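Local coordinates for major capsid protein (Paramecium bursaria Chlorella virus 1, PDB 5TIP) that self-assembles as trimers into the large icosahedral capsid of a chlorovirus and carries N-linked glycans added by the host, at residues I69-V74 and P199-W204; I387-P392 and A404-L409. All coordinates share one frame; numbering follows the deposited sequence.

Followed from the N terminus, the chain first enters interaction 1 with strand 65-76 and, after 124 intervening residues of helices, strands and loops, returns along strand 200-210 to close that large loop by antiparallel pairing. Both partners belong to the N-terminal jelly-roll part of the protein. Interaction 2 opens much later, in the C-terminal jelly-roll part, and spans a short excursion of 11 residues: the chain leaves strand 376-387, passes helix 392-395 and comes back through strand 402-404. The two loops stand in series, neither nesting nor crossing. The centres of the two contacts lie about 39 Å apart; one pairs two strands of a sheet, the other shapes a glycosylated loop region.

Interaction 1 of 2, residues I69-V74 and P199-W204; sequences IVVEFV and PTMSVW
F73 and M201, a non-hydrogen-bonded pair, form the close-packed part of this antiparallel strand pairing in the first jelly roll of a double jelly-roll capsid protein. Their side chains run alongside each other, F73 CE1 lying 3.5 Å from M201 CG. The methionine chain bends at its end (chi3 -31°), bringing CE beside the same ring atom; SD sits 5.0 Å from the ring centroid, an oblique Met-aromatic contact. V71 CG1 meets M201 CG at 3.9 Å.

The opposite face, which also bears V70 and V74, carries a polar group of E72, S202 and W204. The E72 carboxylate lies over the indole, the planes 23° apart, with OE2 3.6 Å from W204 NE1. The indole N-H donates a hydrogen bond to S202 OG, near the ring plane. A water donates to E72 OE1 and weakly accepts from NE1. R145 of the same chain forms a salt bridge with E72 OE1, and R328 of a second subunit forms one with OE2 and a cation-pi contact with W204. Toward the looser end T200 is exposed, and the V74 N to T200 O bond lengthens to 3.1 Å.

Strand 143-149 pairs along the other edge of 69-74, strand 36-42 lies beside S202 and W204, and strand 172-178 packs against V71, F73 and M201.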
loop_
_atom_site.group_PDB
_atom_site.type_symbol
_atom_site.label_atom_id
_atom_site.label_comp_id
_atom_site.label_asym_id
_atom_site.label_seq_id
_atom_site.Cartn_x
_atom_site.Cartn_y
_atom_site.Cartn_z
ATOM N N ILE A 69 7.338 4.876 -21.294
ATOM C CA ILE A 69 8.452 4.381 -22.093
ATOM C C ILE A 69 9.162 3.299 -21.293
ATOM O O ILE A 69 9.555 3.530 -20.145
ATOM C CB ILE A 69 9.438 5.503 -22.476
ATOM C CG1 ILE A 69 8.746 6.558 -23.341
ATOM C CG2 ILE A 69 10.643 4.926 -23.200
ATOM C CD1 ILE A 69 9.681 7.627 -23.866
ATOM N N VAL A 70 9.327 2.123 -21.895
ATOM C CA VAL A 70 9.946 0.978 -21.239
ATOM C C VAL A 70 11.125 0.505 -22.079
ATOM O O VAL A 70 11.024 0.402 -23.307
ATOM C CB VAL A 70 8.937 -0.170 -21.020
ATOM C CG1 VAL A 70 9.606 -1.347 -20.327
ATOM C CG2 VAL A 70 7.746 0.317 -20.213
ATOM N N VAL A 71 12.241 0.222 -21.414
ATOM C CA VAL A 71 13.428 -0.336 -22.050
ATOM C C VAL A 71 13.501 -1.812 -21.685
ATOM O O VAL A 71 13.574 -2.164 -20.501
ATOM C CB VAL A 71 14.703 0.402 -21.615
ATOM C CG1 VAL A 71 15.931 -0.237 -22.252
ATOM C CG2 VAL A 71 14.611 1.878 -21.972
ATOM N N GLU A 72 13.474 -2.676 -22.693
ATOM C CA GLU A 72 13.550 -4.115 -22.484
ATOM C C GLU A 72 14.988 -4.587 -22.644
ATOM O O GLU A 72 15.659 -4.235 -23.621
ATOM C CB GLU A 72 12.636 -4.860 -23.459
ATOM C CG GLU A 72 11.155 -4.580 -23.251
ATOM C CD GLU A 72 10.263 -5.491 -24.074
ATOM O OE1 GLU A 72 10.795 -6.403 -24.740
ATOM O OE2 GLU A 72 9.028 -5.291 -24.060
ATOM N N PHE A 73 15.456 -5.382 -21.685
ATOM C CA PHE A 73 16.752 -6.036 -21.761
ATOM C C PHE A 73 16.574 -7.543 -21.645
ATOM O O PHE A 73 15.642 -8.029 -20.998
ATOM C CB PHE A 73 17.712 -5.564 -20.659
ATOM C CG PHE A 73 18.224 -4.167 -20.846
ATOM C CD1 PHE A 73 18.994 -3.839 -21.950
ATOM C CD2 PHE A 73 17.976 -3.190 -19.896
ATOM C CE1 PHE A 73 19.480 -2.556 -22.117
ATOM C CE2 PHE A 73 18.461 -1.906 -20.057
ATOM C CZ PHE A 73 19.214 -1.588 -21.169
ATOM N N VAL A 74 17.481 -8.278 -22.281
ATOM C CA VAL A 74 17.573 -9.725 -22.133
ATOM C C VAL A 74 18.984 -10.047 -21.665
ATOM O O VAL A 74 19.956 -9.810 -22.394
ATOM C CB VAL A 74 17.247 -10.457 -23.443
ATOM C CG1 VAL A 74 17.400 -11.949 -23.253
ATOM C CG2 VAL A 74 15.839 -10.115 -23.905
ATOM N N PRO A 199 24.189 -7.875 -24.040
ATOM C CA PRO A 199 22.746 -7.706 -23.853
ATOM C C PRO A 199 22.042 -7.353 -25.151
ATOM O O PRO A 199 22.626 -6.773 -26.069
ATOM C CB PRO A 199 22.656 -6.555 -22.846
ATOM C CG PRO A 199 23.888 -5.763 -23.091
ATOM C CD PRO A 199 24.955 -6.760 -23.457
ATOM N N THR A 200 20.765 -7.715 -25.215
ATOM C CA THR A 200 19.878 -7.302 -26.292
ATOM C C THR A 200 18.892 -6.279 -25.745
ATOM O O THR A 200 18.382 -6.432 -24.631
ATOM C CB THR A 200 19.122 -8.495 -26.881
ATOM O OG1 THR A 200 19.208 -9.606 -25.981
ATOM C CG2 THR A 200 19.726 -8.895 -28.217
ATOM N N MET A 201 18.633 -5.233 -26.524
ATOM C CA MET A 201 17.860 -4.096 -26.049
ATOM C C MET A 201 16.760 -3.753 -27.041
ATOM O O MET A 201 16.919 -3.915 -28.255
ATOM C CB MET A 201 18.745 -2.860 -25.826
ATOM C CG MET A 201 18.005 -1.681 -25.208
ATOM S SD MET A 201 18.951 -0.151 -25.225
ATOM C CE MET A 201 20.608 -0.790 -25.086
ATOM N N SER A 202 15.636 -3.283 -26.505
ATOM C CA SER A 202 14.560 -2.731 -27.311
ATOM C C SER A 202 13.868 -1.642 -26.503
ATOM O O SER A 202 13.767 -1.729 -25.276
ATOM C CB SER A 202 13.556 -3.808 -27.738
ATOM O OG SER A 202 12.969 -4.439 -26.615
ATOM N N VAL A 203 13.402 -0.613 -27.203
ATOM C CA VAL A 203 12.743 0.532 -26.586
ATOM C C VAL A 203 11.300 0.556 -27.064
ATOM O O VAL A 203 11.039 0.470 -28.270
ATOM C CB VAL A 203 13.458 1.852 -26.928
ATOM C CG1 VAL A 203 12.769 3.022 -26.244
ATOM C CG2 VAL A 203 14.922 1.779 -26.525
ATOM N N TRP A 204 10.368 0.668 -26.123
ATOM C CA TRP A 204 8.945 0.684 -26.425
ATOM C C TRP A 204 8.324 1.948 -25.852
ATOM O O TRP A 204 8.561 2.288 -24.688
ATOM C CB TRP A 204 8.257 -0.562 -25.861
ATOM C CG TRP A 204 8.714 -1.826 -26.521
ATOM C CD1 TRP A 204 9.874 -2.505 -26.278
ATOM C CD2 TRP A 204 8.028 -2.560 -27.541
ATOM N NE1 TRP A 204 9.949 -3.616 -27.080
ATOM C CE2 TRP A 204 8.827 -3.673 -27.863
ATOM C CE3 TRP A 204 6.813 -2.384 -28.210
ATOM C CZ2 TRP A 204 8.453 -4.605 -28.826
ATOM C CZ3 TRP A 204 6.444 -3.309 -29.165
ATOM C CH2 TRP A 204 7.260 -4.407 -29.465
HETATM O O HOH W 1 10.388 -6.838 -27.654
#

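Interaction 2 of 2, residues I387-P392 and A404-L409; sequences IDATSP and ANTATL. With BGC (beta-D-glucopyranose), chain H; BGC (beta-D-glucopyranose), chain G; BGC (beta-D-glucopyranose), chain E; GLA (alpha-D-galactopyranose), chain B.
A389 turns its methyl group toward the 404-409 segment, where CB meets A404 CB at 3.7 Å, T406 CG2 at 3.6 Å and N405 OD1. Beside this small apolar cluster, the backbone N of N405 donates to I387 O (2.8 Å) in the carbonyl plane, joining the starts of the two segments, where I387 and A404 form a parallel bridge.

N405 carries one of the experimentally established N-linked glycans. Its CB lies 3.6 Å from I387 O; CG then stands between the backbone N and the carbonyl carbon (chi1 72°), which swings the amide back toward 387-392. At the tip the two branches part: OD1 faces the A389 methyl, while ND2 is bonded covalently to C1 of a glucose.

The 387-392 loop is itself organised by an Asx turn inside a type I beta turn running from D388 to S391. D388 OD1 takes both the backbone N and the hydroxyl of T390, from the same face of the carboxylate plane. The bond from T390 OG1 to D388 OD1, at 2.7 Å, arrives on the syn side but tilted 27° out of the plane, while the N-H comes from farther above it. This double grip fixes T390 between two sugars: OG1 accepts from O3 of a galactose, and CG2 packs 3.7 Å from C6 of the N405-linked glucose. Another glucose accepts a bond from the backbone N of D388 through its O6, and I387 CG2 approaches O5 of that sugar. Past the turn, the S391 hydroxyl caps helix 392-395 at the backbone N of A394, while the hydroxyl of T406 is hydrogen-bonded to L277 O.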
loop_
_atom_site.group_PDB
_atom_site.type_symbol
_atom_site.label_atom_id
_atom_site.label_comp_id
_atom_site.label_asym_id
_atom_site.label_seq_id
_atom_site.Cartn_x
_atom_site.Cartn_y
_atom_site.Cartn_z
ATOM N N ILE A 387 33.779 0.307 14.970
ATOM C CA ILE A 387 33.280 -1.019 15.320
ATOM C C ILE A 387 33.941 -2.065 14.436
ATOM O O ILE A 387 34.129 -1.855 13.232
ATOM C CB ILE A 387 31.750 -1.081 15.184
ATOM C CG1 ILE A 387 31.084 0.028 15.995
ATOM C CG2 ILE A 387 31.239 -2.443 15.627
ATOM C CD1 ILE A 387 29.585 0.038 15.834
ATOM N N ASP A 388 34.305 -3.196 15.036
ATOM C CA ASP A 388 34.841 -4.310 14.265
ATOM C C ASP A 388 33.713 -4.904 13.441
ATOM O O ASP A 388 32.760 -5.454 13.994
ATOM C CB ASP A 388 35.451 -5.354 15.202
ATOM C CG ASP A 388 36.028 -6.559 14.466
ATOM O OD1 ASP A 388 35.966 -6.616 13.218
ATOM O OD2 ASP A 388 36.552 -7.463 15.149
ATOM N N ALA A 389 33.824 -4.799 12.117
ATOM C CA ALA A 389 32.754 -5.257 11.242
ATOM C C ALA A 389 32.658 -6.773 11.172
ATOM O O ALA A 389 31.617 -7.299 10.760
ATOM C CB ALA A 389 32.945 -4.678 9.840
ATOM N N THR A 390 33.709 -7.490 11.558
ATOM C CA THR A 390 33.700 -8.945 11.515
ATOM C C THR A 390 33.109 -9.570 12.768
ATOM O O THR A 390 32.949 -10.795 12.815
ATOM C CB THR A 390 35.119 -9.480 11.319
ATOM O OG1 THR A 390 35.880 -9.256 12.514
ATOM C CG2 THR A 390 35.793 -8.761 10.164
ATOM N N SER A 391 32.762 -8.768 13.773
ATOM C CA SER A 391 32.239 -9.304 15.019
ATOM C C SER A 391 30.740 -9.071 15.088
ATOM O O SER A 391 30.307 -7.913 15.180
ATOM C CB SER A 391 32.933 -8.651 16.212
ATOM O OG SER A 391 32.371 -9.101 17.431
ATOM N N PRO A 392 29.914 -10.119 15.048
ATOM C CA PRO A 392 28.467 -9.906 15.204
ATOM C C PRO A 392 28.100 -9.330 16.557
ATOM O O PRO A 392 27.153 -8.538 16.648
ATOM C CB PRO A 392 27.880 -11.311 15.008
ATOM C CG PRO A 392 28.961 -12.106 14.346
ATOM C CD PRO A 392 30.251 -11.533 14.824
ATOM N N ALA A 404 30.474 0.448 11.642
ATOM C CA ALA A 404 31.529 -0.504 11.319
ATOM C C ALA A 404 32.697 0.190 10.630
ATOM O O ALA A 404 32.529 1.184 9.919
ATOM C CB ALA A 404 30.988 -1.620 10.430
ATOM N N ASN A 405 33.898 -0.353 10.847
ATOM C CA ASN A 405 35.096 0.234 10.257
ATOM C C ASN A 405 35.096 0.141 8.738
ATOM O O ASN A 405 35.861 0.856 8.082
ATOM C CB ASN A 405 36.351 -0.439 10.808
ATOM C CG ASN A 405 36.544 -1.842 10.272
ATOM O OD1 ASN A 405 35.587 -2.581 10.052
ATOM N ND2 ASN A 405 37.798 -2.197 10.017
ATOM N N THR A 406 34.260 -0.721 8.161
ATOM C CA THR A 406 34.175 -0.828 6.712
ATOM C C THR A 406 33.409 0.324 6.084
ATOM O O THR A 406 33.333 0.396 4.854
ATOM C CB THR A 406 33.507 -2.149 6.317
ATOM O OG1 THR A 406 32.204 -2.218 6.911
ATOM C CG2 THR A 406 34.335 -3.333 6.786
ATOM N N ALA A 407 32.848 1.224 6.894
ATOM C CA ALA A 407 32.107 2.366 6.379
ATOM C C ALA A 407 33.002 3.393 5.706
ATOM O O ALA A 407 32.485 4.281 5.019
ATOM C CB ALA A 407 31.322 3.032 7.508
ATOM N N THR A 408 34.321 3.301 5.886
ATOM C CA THR A 408 35.240 4.237 5.252
ATOM C C THR A 408 35.275 4.091 3.736
ATOM O O THR A 408 35.840 4.959 3.063
ATOM C CB THR A 408 36.647 4.061 5.820
ATOM O OG1 THR A 408 37.055 2.695 5.674
ATOM C CG2 THR A 408 36.672 4.444 7.291
ATOM N N LEU A 409 34.691 3.027 3.186
ATOM C CA LEU A 409 34.629 2.861 1.741
ATOM C C LEU A 409 33.481 3.637 1.109
ATOM O O LEU A 409 33.430 3.744 -0.121
ATOM C CB LEU A 409 34.498 1.379 1.386
ATOM C CG LEU A 409 35.640 0.453 1.804
ATOM C CD1 LEU A 409 35.419 -0.947 1.256
ATOM C CD2 LEU A 409 36.973 1.005 1.330
HETATM C C2 BGC H . 39.165 -3.318 8.487
HETATM C C3 BGC H . 39.665 -4.665 7.971
HETATM C C4 BGC H . 39.764 -5.662 9.111
HETATM C C5 BGC H . 38.506 -5.669 9.965
HETATM C C6 BGC H . 38.679 -6.597 11.161
HETATM C C1 BGC H . 37.919 -3.485 9.361
HETATM O O2 BGC H . 38.852 -2.472 7.374
HETATM O O3 BGC H . 40.977 -4.543 7.404
HETATM O O4 BGC H . 39.977 -6.973 8.575
HETATM O O5 BGC H . 38.182 -4.370 10.431
HETATM O O6 BGC H . 39.748 -6.118 11.987
HETATM C C2 BGC G . 31.046 -2.769 21.054
HETATM C C3 BGC G . 32.343 -2.963 21.824
HETATM C C4 BGC G . 33.495 -3.114 20.843
HETATM C C5 BGC G . 33.530 -1.938 19.878
HETATM C C6 BGC G . 34.670 -2.087 18.877
HETATM C C1 BGC G . 31.166 -1.656 20.018
HETATM O O2 BGC G . 29.990 -2.458 21.970
HETATM O O3 BGC G . 32.250 -4.158 22.600
HETATM O O4 BGC G . 34.735 -3.194 21.555
HETATM O O5 BGC G . 32.295 -1.854 19.169
HETATM O O6 BGC G . 34.417 -3.213 18.031
HETATM C C2 BGC E . 33.272 -14.473 11.472
HETATM C C3 BGC E . 33.376 -15.910 11.956
HETATM C C4 BGC E . 32.281 -16.167 12.980
HETATM C C5 BGC E . 30.911 -15.777 12.436
HETATM C C6 BGC E . 29.850 -15.951 13.516
HETATM C C1 BGC E . 31.870 -14.148 10.970
HETATM O O2 BGC E . 34.219 -14.257 10.426
HETATM O O3 BGC E . 34.635 -16.091 12.606
HETATM O O4 BGC E . 32.278 -17.551 13.353
HETATM O O5 BGC E . 30.908 -14.419 11.989
HETATM O O6 BGC E . 28.575 -15.539 13.011
HETATM C C1 GLA B . 38.617 -14.724 12.464
HETATM C C2 GLA B . 38.768 -13.385 13.177
HETATM C C3 GLA B . 37.819 -12.357 12.581
HETATM C C4 GLA B . 38.025 -12.260 11.078
HETATM C C5 GLA B . 37.860 -13.642 10.463
HETATM C C6 GLA B . 38.106 -13.596 8.962
HETATM O O2 GLA B . 38.453 -13.538 14.567
HETATM O O3 GLA B . 38.048 -11.081 13.187
HETATM O O4 GLA B . 39.330 -11.740 10.788
HETATM O O5 GLA B . 38.781 -14.558 11.056
HETATM O O6 GLA B . 37.969 -14.917 8.429
#